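Local coordinates for aminofutalosine deaminase (Helicobacter pylori, PDB 7LKK), which deaminates aminofutalosine in the menaquinone pathway and probably also converts adenosine to inosine at a single bound metal ion, at residues Ser102-Gly107 with Gln244-Glu249; Ala195-Gln200 with Gly237-Phe242; Ser206-Ala211 with Ile263-Asp268; Asn241-Gln244 with Ser250-Thr253. All coordinates share one frame; numbering follows the deposited sequence.

Contact 1. Residues Ser102-Gly107 with Gln244-Glu249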
# COMPACT_ATOMS: atom_id res chain seq x y z
N SER A 102 -8.10 14.19 -18.34
CA SER A 102 -9.37 13.55 -18.01
C SER A 102 -10.17 14.37 -17.01
O SER A 102 -11.41 14.39 -17.07
CB SER A 102 -9.13 12.13 -17.48
OG SER A 102 -8.62 12.15 -16.16
N VAL A 103 -9.50 15.05 -16.07
CA VAL A 103 -10.20 15.91 -15.13
C VAL A 103 -10.89 17.05 -15.87
O VAL A 103 -12.06 17.36 -15.62
CB VAL A 103 -9.23 16.43 -14.05
CG1 VAL A 103 -9.90 17.50 -13.20
CG2 VAL A 103 -8.72 15.29 -13.18
N LEU A 104 -10.17 17.68 -16.80
CA LEU A 104 -10.74 18.79 -17.55
C LEU A 104 -11.86 18.31 -18.47
O LEU A 104 -12.91 18.95 -18.55
CB LEU A 104 -9.64 19.49 -18.34
CG LEU A 104 -8.62 20.25 -17.50
CD1 LEU A 104 -7.23 20.13 -18.11
CD2 LEU A 104 -9.01 21.71 -17.35
N ASN A 105 -11.65 17.18 -19.16
CA ASN A 105 -12.69 16.63 -20.02
C ASN A 105 -13.92 16.19 -19.24
O ASN A 105 -15.01 16.09 -19.82
CB ASN A 105 -12.14 15.46 -20.83
CG ASN A 105 -11.14 15.89 -21.89
OD1 ASN A 105 -11.14 17.05 -22.31
ND2 ASN A 105 -10.29 14.97 -22.32
N ASN A 106 -13.77 15.92 -17.94
CA ASN A 106 -14.92 15.58 -17.11
C ASN A 106 -15.90 16.75 -17.00
O ASN A 106 -17.10 16.54 -16.80
CB ASN A 106 -14.46 15.13 -15.73
CG ASN A 106 -15.61 14.83 -14.79
OD1 ASN A 106 -16.05 15.70 -14.03
ND2 ASN A 106 -16.09 13.60 -14.83
N GLY A 107 -15.40 17.98 -17.11
CA GLY A 107 -16.26 19.15 -17.13
C GLY A 107 -17.05 19.38 -15.86
O GLY A 107 -18.17 19.90 -15.92
N GLN A 244 -4.71 26.09 -25.49
CA GLN A 244 -5.65 26.11 -26.60
C GLN A 244 -6.63 24.95 -26.50
O GLN A 244 -7.85 25.13 -26.65
CB GLN A 244 -4.90 26.07 -27.93
CG GLN A 244 -4.27 27.38 -28.35
CD GLN A 244 -5.27 28.36 -28.95
OE1 GLN A 244 -6.48 28.11 -28.96
NE2 GLN A 244 -4.76 29.47 -29.47
N ARG A 245 -6.12 23.75 -26.23
CA ARG A 245 -6.94 22.55 -26.25
C ARG A 245 -7.98 22.56 -25.13
O ARG A 245 -9.16 22.26 -25.37
CB ARG A 245 -6.04 21.32 -26.13
CG ARG A 245 -6.74 20.02 -25.84
CD ARG A 245 -5.75 18.86 -25.78
NE ARG A 245 -5.21 18.53 -27.09
CZ ARG A 245 -5.38 17.37 -27.70
NH1 ARG A 245 -6.10 16.41 -27.13
NH2 ARG A 245 -4.84 17.16 -28.90
N PHE A 246 -7.58 22.90 -23.91
CA PHE A 246 -8.45 22.75 -22.76
C PHE A 246 -9.10 24.05 -22.29
O PHE A 246 -10.22 24.02 -21.78
CB PHE A 246 -7.68 22.14 -21.58
CG PHE A 246 -7.31 20.70 -21.79
CD1 PHE A 246 -8.23 19.70 -21.56
CD2 PHE A 246 -6.04 20.36 -22.22
CE1 PHE A 246 -7.89 18.37 -21.76
CE2 PHE A 246 -5.69 19.04 -22.41
CZ PHE A 246 -6.62 18.05 -22.18
N LEU A 247 -8.42 25.19 -22.44
CA LEU A 247 -8.90 26.44 -21.89
C LEU A 247 -9.33 27.45 -22.94
O LEU A 247 -9.88 28.50 -22.56
CB LEU A 247 -7.82 27.07 -21.00
CG LEU A 247 -7.27 26.14 -19.91
CD1 LEU A 247 -6.15 26.81 -19.13
CD2 LEU A 247 -8.38 25.69 -18.98
N LYS A 248 -9.11 27.17 -24.22
CA LYS A 248 -9.42 28.12 -25.30
C LYS A 248 -8.71 29.45 -25.06
O LYS A 248 -9.30 30.53 -25.19
CB LYS A 248 -10.93 28.31 -25.46
N GLU A 249 -7.43 29.37 -24.70
CA GLU A 249 -6.60 30.54 -24.45
C GLU A 249 -5.40 30.51 -25.38
O GLU A 249 -4.81 29.45 -25.62
CB GLU A 249 -6.12 30.58 -22.98
CG GLU A 249 -7.23 30.86 -21.97
CD GLU A 249 -6.76 30.73 -20.53
OE1 GLU A 249 -5.56 30.47 -20.31
OE2 GLU A 249 -7.60 30.88 -19.62
O HOH W 1 -8.00 15.33 -24.54
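Leu-104 and Phe-246 join two helices, 96-106 and 242-247, that belong to the long excursions of this TIM-barrel amidohydrolase, and they show how one aliphatic side chain can serve several neighbours. With CG beside the backbone N (chi1 -68°), the leucine reaches across to the ring at about a right angle. Its CB already touches the ring rim, 3.5 Å from Phe-246 CD1. CG follows a little farther from the same rim carbon, and the chain then forks. Leu-104 CD1 lies over the ring in a CH-pi contact, 4.0 Å from the centroid of Phe-246 and 26° off the normal. The other branch, CD2, turns to Leu-247 and meets its CD2 at 4.3 Å, a looser approach. The opposite face of the ring is covered by Arg-245 CG of the same helix, 3.6 Å above the plane and offset toward the rim. Leu-104 also packs on Phe-242 and comes within about 4 Å (nearest side-chain atom) of the bound methylthio-coformycin. Toward the surface, Asn-105 crosses the ring, its amide tilted 31° from the ring plane, with OD1 3.6 Å from Phe-246 CE1. The amide nitrogen Asn-105 ND2 donates to a water at 3.2 Å, and that water also accepts a weak bond from Arg-245 NH1, in the plane of the guanidinium group.

Contact 2. Residues Ala195-Gln200 with Gly237-Phe242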
# COMPACT_ATOMS: atom_id res chain seq x y z
N ALA A 195 -1.16 26.13 -9.33
CA ALA A 195 0.04 25.54 -9.91
C ALA A 195 0.69 26.58 -10.82
O ALA A 195 0.04 27.54 -11.23
CB ALA A 195 -0.28 24.26 -10.69
N PRO A 196 1.98 26.39 -11.14
CA PRO A 196 2.63 27.31 -12.09
C PRO A 196 2.02 27.30 -13.48
O PRO A 196 2.07 28.33 -14.17
CB PRO A 196 4.08 26.81 -12.11
CG PRO A 196 4.27 26.12 -10.81
CD PRO A 196 2.94 25.49 -10.49
N TYR A 197 1.45 26.18 -13.92
CA TYR A 197 0.90 26.10 -15.27
C TYR A 197 -0.53 26.61 -15.38
O TYR A 197 -1.03 26.77 -16.50
CB TYR A 197 0.95 24.65 -15.78
CG TYR A 197 0.28 23.64 -14.87
CD1 TYR A 197 -1.11 23.52 -14.83
CD2 TYR A 197 1.03 22.82 -14.04
CE1 TYR A 197 -1.72 22.60 -13.99
CE2 TYR A 197 0.43 21.90 -13.21
CZ TYR A 197 -0.95 21.80 -13.18
OH TYR A 197 -1.55 20.89 -12.35
N SER A 198 -1.19 26.87 -14.25
CA SER A 198 -2.61 27.19 -14.26
C SER A 198 -2.95 28.58 -13.74
O SER A 198 -4.12 28.98 -13.83
CB SER A 198 -3.40 26.15 -13.44
OG SER A 198 -2.98 26.16 -12.09
N VAL A 199 -1.99 29.32 -13.18
CA VAL A 199 -2.26 30.63 -12.61
C VAL A 199 -1.31 31.64 -13.23
O VAL A 199 -0.08 31.51 -13.11
CB VAL A 199 -2.12 30.64 -11.07
CG1 VAL A 199 -2.34 32.05 -10.54
CG2 VAL A 199 -3.11 29.68 -10.45
N GLN A 200 -1.87 32.65 -13.91
CA GLN A 200 -1.07 33.73 -14.46
C GLN A 200 -0.37 34.49 -13.34
O GLN A 200 -0.87 34.59 -12.22
CB GLN A 200 -1.96 34.66 -15.29
CG GLN A 200 -1.21 35.68 -16.12
CD GLN A 200 -0.99 36.98 -15.38
OE1 GLN A 200 -1.73 37.31 -14.46
NE2 GLN A 200 0.04 37.72 -15.77
N GLY A 237 7.05 20.52 -24.27
CA GLY A 237 6.36 19.34 -23.78
C GLY A 237 4.86 19.40 -23.97
O GLY A 237 4.31 20.13 -24.80
N TRP A 238 4.17 18.60 -23.14
CA TRP A 238 2.73 18.40 -23.28
C TRP A 238 1.95 19.70 -23.13
O TRP A 238 0.93 19.90 -23.80
CB TRP A 238 2.27 17.37 -22.25
CG TRP A 238 0.81 17.05 -22.29
CD1 TRP A 238 0.18 16.17 -23.12
CD2 TRP A 238 -0.21 17.61 -21.44
NE1 TRP A 238 -1.16 16.15 -22.85
CE2 TRP A 238 -1.43 17.02 -21.82
CE3 TRP A 238 -0.20 18.54 -20.40
CZ2 TRP A 238 -2.64 17.34 -21.20
CZ3 TRP A 238 -1.40 18.86 -19.79
CH2 TRP A 238 -2.60 18.26 -20.19
N PHE A 239 2.41 20.60 -22.26
CA PHE A 239 1.68 21.84 -22.00
C PHE A 239 1.71 22.82 -23.16
O PHE A 239 1.11 23.90 -23.05
CB PHE A 239 2.23 22.51 -20.74
CG PHE A 239 1.66 21.97 -19.46
CD1 PHE A 239 0.41 22.37 -19.02
CD2 PHE A 239 2.38 21.06 -18.69
CE1 PHE A 239 -0.12 21.88 -17.84
CE2 PHE A 239 1.86 20.56 -17.52
CZ PHE A 239 0.61 20.97 -17.09
N GLU A 240 2.40 22.49 -24.26
CA GLU A 240 2.43 23.38 -25.42
C GLU A 240 1.02 23.68 -25.94
O GLU A 240 0.71 24.82 -26.30
CB GLU A 240 3.27 22.77 -26.54
CG GLU A 240 4.77 22.92 -26.37
CD GLU A 240 5.55 22.10 -27.38
OE1 GLU A 240 4.96 21.72 -28.41
OE2 GLU A 240 6.74 21.82 -27.13
N ASN A 241 0.16 22.66 -25.99
CA ASN A 241 -1.19 22.79 -26.51
C ASN A 241 -2.24 22.83 -25.42
O ASN A 241 -3.43 22.85 -25.73
CB ASN A 241 -1.49 21.64 -27.48
CG ASN A 241 -0.45 21.50 -28.57
OD1 ASN A 241 0.28 20.51 -28.63
ND2 ASN A 241 -0.38 22.49 -29.45
N PHE A 242 -1.83 22.84 -24.15
CA PHE A 242 -2.78 22.73 -23.04
C PHE A 242 -3.75 23.90 -23.01
O PHE A 242 -4.94 23.72 -22.74
CB PHE A 242 -2.00 22.64 -21.72
CG PHE A 242 -2.84 22.86 -20.49
CD1 PHE A 242 -3.61 21.83 -19.97
CD2 PHE A 242 -2.84 24.09 -19.85
CE1 PHE A 242 -4.38 22.04 -18.83
CE2 PHE A 242 -3.60 24.29 -18.71
CZ PHE A 242 -4.37 23.26 -18.21
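The rings of Tyr-197 and Phe-239 form an offset stack, with centroids 4.7 Å apart and planes inclined by 30°. Each ring is covered on both faces. Over one face of Tyr-197 lies Phe-239 CZ, displaced toward the rim, and the opposite face carries Ala-195 CB, 3.5 Å above the ring plane. Phe-239 has Tyr-197 CB over one face, a CH-pi contact of 4.0 Å to the centroid of the phenylalanine ring, and Trp-238 CE3 above the centre of the other. At its edge, in plane, stands Phe-242 CD2, whose own ring receives Phe-239 CE1 3.9 Å above its centre, so these two phenylalanines meet edge to face. Within the stack, Tyr-197 CG is 3.5 Å from both Phe-239 CE1 and Phe-239 CZ. The tyrosine CG lies between backbone N and carbonyl carbon (chi1 54°), which brings CB as well as the ring onto its partner. Phe-242 adds only a light touch across the segments, its CE2 4.2 Å from the carbonyl Tyr-197 O. Leu-100 of helix 96-106 packs on both Tyr-197 and Phe-242. The tyrosine side chain also comes within about 4 Å of the bound inhibitor, consistent with the aromatic cluster lying behind the nucleoside pocket at the catalytic end of the amidohydrolase TIM barrel.

Contact 3. Residues Ser206-Ala211 with Ile263-Asp268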
# COMPACT_ATOMS: atom_id res chain seq x y z
N SER A 206 -1.55 38.78 -6.87
CA SER A 206 -2.71 39.37 -6.20
C SER A 206 -3.22 38.47 -5.09
O SER A 206 -3.57 38.95 -4.00
CB SER A 206 -3.81 39.65 -7.22
OG SER A 206 -4.88 40.37 -6.62
N VAL A 207 -3.27 37.16 -5.33
CA VAL A 207 -3.70 36.23 -4.29
C VAL A 207 -2.72 36.25 -3.13
O VAL A 207 -3.11 36.27 -1.96
CB VAL A 207 -3.87 34.81 -4.87
CG1 VAL A 207 -4.22 33.83 -3.76
CG2 VAL A 207 -4.93 34.79 -5.96
N ILE A 208 -1.42 36.27 -3.44
CA ILE A 208 -0.40 36.29 -2.39
C ILE A 208 -0.50 37.56 -1.56
O ILE A 208 -0.35 37.54 -0.34
CB ILE A 208 1.00 36.13 -3.01
CG1 ILE A 208 1.18 34.71 -3.56
CG2 ILE A 208 2.09 36.47 -2.00
CD1 ILE A 208 2.24 34.60 -4.64
N GLN A 209 -0.77 38.69 -2.23
CA GLN A 209 -0.95 39.94 -1.50
C GLN A 209 -2.18 39.89 -0.62
O GLN A 209 -2.16 40.38 0.52
CB GLN A 209 -1.03 41.11 -2.48
CG GLN A 209 -0.97 42.48 -1.81
CD GLN A 209 0.35 42.70 -1.09
OE1 GLN A 209 1.41 42.72 -1.71
NE2 GLN A 209 0.28 42.87 0.22
N LEU A 210 -3.28 39.32 -1.12
CA LEU A 210 -4.49 39.18 -0.32
C LEU A 210 -4.23 38.33 0.92
O LEU A 210 -4.77 38.61 2.00
CB LEU A 210 -5.61 38.58 -1.16
CG LEU A 210 -6.91 38.28 -0.42
CD1 LEU A 210 -7.63 39.57 -0.03
CD2 LEU A 210 -7.82 37.39 -1.25
N ALA A 211 -3.41 37.29 0.78
CA ALA A 211 -3.06 36.46 1.93
C ALA A 211 -2.27 37.26 2.97
O ALA A 211 -2.51 37.13 4.17
CB ALA A 211 -2.27 35.24 1.48
N ILE A 263 8.89 30.39 -7.46
CA ILE A 263 9.20 30.28 -6.03
C ILE A 263 9.32 31.66 -5.39
O ILE A 263 8.80 31.89 -4.29
CB ILE A 263 10.50 29.46 -5.84
CG1 ILE A 263 10.29 28.01 -6.26
CG2 ILE A 263 10.98 29.56 -4.39
CD1 ILE A 263 11.59 27.26 -6.49
N ASP A 264 9.99 32.59 -6.07
CA ASP A 264 10.28 33.89 -5.48
C ASP A 264 9.01 34.68 -5.16
O ASP A 264 9.06 35.56 -4.29
CB ASP A 264 11.17 34.71 -6.41
CG ASP A 264 12.57 34.14 -6.52
OD1 ASP A 264 12.87 33.15 -5.81
OD2 ASP A 264 13.37 34.67 -7.32
N MET A 265 7.89 34.39 -5.82
CA MET A 265 6.64 35.06 -5.49
C MET A 265 6.26 34.85 -4.03
O MET A 265 5.63 35.73 -3.42
CB MET A 265 5.51 34.55 -6.38
CG MET A 265 5.56 35.00 -7.82
SD MET A 265 3.99 34.68 -8.65
CE MET A 265 3.79 32.93 -8.31
N PHE A 266 6.61 33.70 -3.46
CA PHE A 266 6.25 33.35 -2.09
C PHE A 266 7.33 33.72 -1.08
O PHE A 266 7.31 33.21 0.04
CB PHE A 266 5.93 31.86 -2.01
CG PHE A 266 4.83 31.42 -2.94
CD1 PHE A 266 3.51 31.39 -2.51
CD2 PHE A 266 5.12 31.04 -4.24
CE1 PHE A 266 2.50 31.00 -3.37
CE2 PHE A 266 4.11 30.65 -5.10
CZ PHE A 266 2.80 30.63 -4.67
N LYS A 267 8.26 34.59 -1.47
CA LYS A 267 9.33 35.01 -0.58
C LYS A 267 8.78 35.57 0.73
O LYS A 267 7.86 36.40 0.72
CB LYS A 267 10.21 36.05 -1.28
CG LYS A 267 11.29 36.66 -0.40
CD LYS A 267 12.38 37.31 -1.23
CE LYS A 267 12.56 38.77 -0.86
NZ LYS A 267 11.60 39.65 -1.59
N ASP A 268 9.34 35.12 1.84
CA ASP A 268 8.96 35.55 3.19
C ASP A 268 7.46 35.37 3.43
O ASP A 268 6.73 36.31 3.76
CB ASP A 268 9.38 37.01 3.43
CG ASP A 268 10.87 37.23 3.23
OD1 ASP A 268 11.24 38.11 2.44
OD2 ASP A 268 11.66 36.52 3.88
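Ile-208, on the barrel helix 201-213, meets Met-265 and Phe-266 at the turn that leads from helix 259-264 into strand 269-275, a contact in the outer helical layer of a TIM barrel. It illustrates how a single branched side chain can join a barrel helix to the turn before a later strand. Its longer branch does most of the work. CG1 sits beside the backbone N (chi1 -70°), and the extended chi2 carries CD1 into the angle between the methionine and the phenylalanine. There Ile-208 CD1 meets Met-265 CB at 3.7 Å, the two side chains crossing at about a right angle. The same methyl rides over one face of the aromatic ring, a CH-pi contact 4.0 Å from the centroid of Phe-266 and 17° off its normal. CG1 supports it along the rim, 3.9 Å from Phe-266 CE1, while the short branch CG2 turns to the backbone, 3.9 Å from Met-265 O. No hydrogen bond crosses between the segments, and the touching residues are all buried. On the ring's own side a type I turn runs from Asp-264 to Lys-267; Phe-266 N bonds to Ile-263 O at 3.0 Å, and that same oxygen lies in plane at the ring edge. Inward, Ile-208 and Phe-266 both rest on Leu-218 of strand 218-222. Helix, turn and strand converge in this way in the layered beta-alpha packing of the TIM barrel, where outer helices cover the parallel strands.

Contact 4. Residues Asn241-Gln244 with Ser250-Thr253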
# COMPACT_ATOMS: atom_id res chain seq x y z
N ASN A 241 0.16 22.66 -25.99
CA ASN A 241 -1.19 22.79 -26.51
C ASN A 241 -2.24 22.83 -25.42
O ASN A 241 -3.43 22.85 -25.73
CB ASN A 241 -1.49 21.64 -27.48
CG ASN A 241 -0.45 21.50 -28.57
OD1 ASN A 241 0.28 20.51 -28.63
ND2 ASN A 241 -0.38 22.49 -29.45
N PHE A 242 -1.83 22.84 -24.15
CA PHE A 242 -2.78 22.73 -23.04
C PHE A 242 -3.75 23.90 -23.01
O PHE A 242 -4.94 23.72 -22.74
CB PHE A 242 -2.00 22.64 -21.72
CG PHE A 242 -2.84 22.86 -20.49
CD1 PHE A 242 -3.61 21.83 -19.97
CD2 PHE A 242 -2.84 24.09 -19.85
CE1 PHE A 242 -4.38 22.04 -18.83
CE2 PHE A 242 -3.60 24.29 -18.71
CZ PHE A 242 -4.37 23.26 -18.21
N TYR A 243 -3.27 25.11 -23.29
CA TYR A 243 -4.10 26.30 -23.12
C TYR A 243 -5.11 26.43 -24.26
O TYR A 243 -6.26 26.83 -24.03
CB TYR A 243 -3.21 27.53 -23.00
CG TYR A 243 -2.23 27.41 -21.86
CD1 TYR A 243 -2.54 27.86 -20.58
CD2 TYR A 243 -0.99 26.79 -22.04
CE1 TYR A 243 -1.65 27.73 -19.53
CE2 TYR A 243 -0.09 26.65 -21.00
CZ TYR A 243 -0.42 27.12 -19.75
OH TYR A 243 0.48 26.98 -18.72
N GLN A 244 -4.71 26.09 -25.49
CA GLN A 244 -5.65 26.11 -26.60
C GLN A 244 -6.63 24.95 -26.50
O GLN A 244 -7.85 25.13 -26.65
CB GLN A 244 -4.90 26.07 -27.93
CG GLN A 244 -4.27 27.38 -28.35
CD GLN A 244 -5.27 28.36 -28.95
OE1 GLN A 244 -6.48 28.11 -28.96
NE2 GLN A 244 -4.76 29.47 -29.47
N SER A 250 -5.04 31.68 -25.92
CA SER A 250 -3.92 31.80 -26.85
C SER A 250 -2.65 32.07 -26.04
O SER A 250 -2.14 33.19 -25.97
CB SER A 250 -4.18 32.88 -27.88
OG SER A 250 -5.39 32.64 -28.58
N ASN A 251 -2.12 31.01 -25.44
CA ASN A 251 -0.87 31.07 -24.69
C ASN A 251 -0.02 29.86 -25.04
O ASN A 251 -0.47 28.72 -24.90
CB ASN A 251 -1.12 31.13 -23.18
CG ASN A 251 0.16 31.20 -22.38
OD1 ASN A 251 0.96 32.12 -22.55
ND2 ASN A 251 0.37 30.21 -21.52
N PHE A 252 1.22 30.11 -25.48
CA PHE A 252 2.11 29.06 -25.95
C PHE A 252 3.44 29.05 -25.21
O PHE A 252 4.29 28.20 -25.50
CB PHE A 252 2.32 29.21 -27.48
CG PHE A 252 3.41 28.34 -28.05
CD1 PHE A 252 4.54 28.92 -28.61
CD2 PHE A 252 3.32 26.96 -28.03
CE1 PHE A 252 5.55 28.14 -29.14
CE2 PHE A 252 4.33 26.17 -28.55
CZ PHE A 252 5.44 26.76 -29.11
N THR A 253 3.65 29.96 -24.27
CA THR A 253 4.85 29.97 -23.45
C THR A 253 4.46 29.86 -21.98
O THR A 253 3.31 30.11 -21.59
CB THR A 253 5.68 31.24 -23.67
OG1 THR A 253 4.87 32.39 -23.41
CG2 THR A 253 6.19 31.29 -25.10
O HOH W 2 -1.76 26.23 -25.96
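Two first torsions bring Tyr-243 and Asn-251 side by side: the tyrosine ring stands beside its backbone N (chi1 -57°), and the asparagine amide is swung fully anti to its own N (chi1 -180°). The side chains then run the same way, with ring and amide planes 83° apart, nearly perpendicular. Asn-251 ND2 lies 3.5 Å above the ring, over its centre. The opposite face of the ring is taken by Phe-242 CD2, 3.6 Å above the plane, so the tyrosine is sandwiched between an amide and a phenylalanine. Within its own segment Asn-251 ND2 also gives a weak hydrogen bond to Thr-253 O, at 2.9 Å. The backbones are joined through solvent rather than directly: one water accepts from Gln-244 N at 3.0 Å and donates to Asn-251 O at 3.0 Å. That carbonyl also touches the ring, Asn-251 O lying 3.5 Å from Tyr-243 CD2. Nearer the surface, the bent chain of Gln-244 brings NE2 3.4 Å from Ser-250 OG. At the far end of the tyrosine, OH is hydrogen-bonded to Tyr-197 O and to Trp-231 NE1. Helix 242-247 is thus flanked by the loop that leaves it for helix 259-264, and is tied through this one hydroxyl to helix 226-234 and to the loop between strand 187-193 and helix 201-213.

Overall arrangement
Contacts 1, 2 and 4 form one cluster around helix 242-247. Contacts 1 and 4 both use that helix and share Gln-244, while contact 2 overlaps contact 4 at Asn-241 and Phe-242. Their centres lie about 7 to 11 Å apart. Contact 3 stands apart, about 20 Å from contact 2 and 27 Å from contact 1 between centres. Along the chain the order begins with 102-107, 195-200 and 206-211; the partners follow between 237 and 268. The connection from strand 218-222 to strand 269-275 therefore supplies a partner to every contact, meeting helix 96-106 near the middle of the connection and, close to strand 269-275, helix 201-213 of the barrel's outer layer.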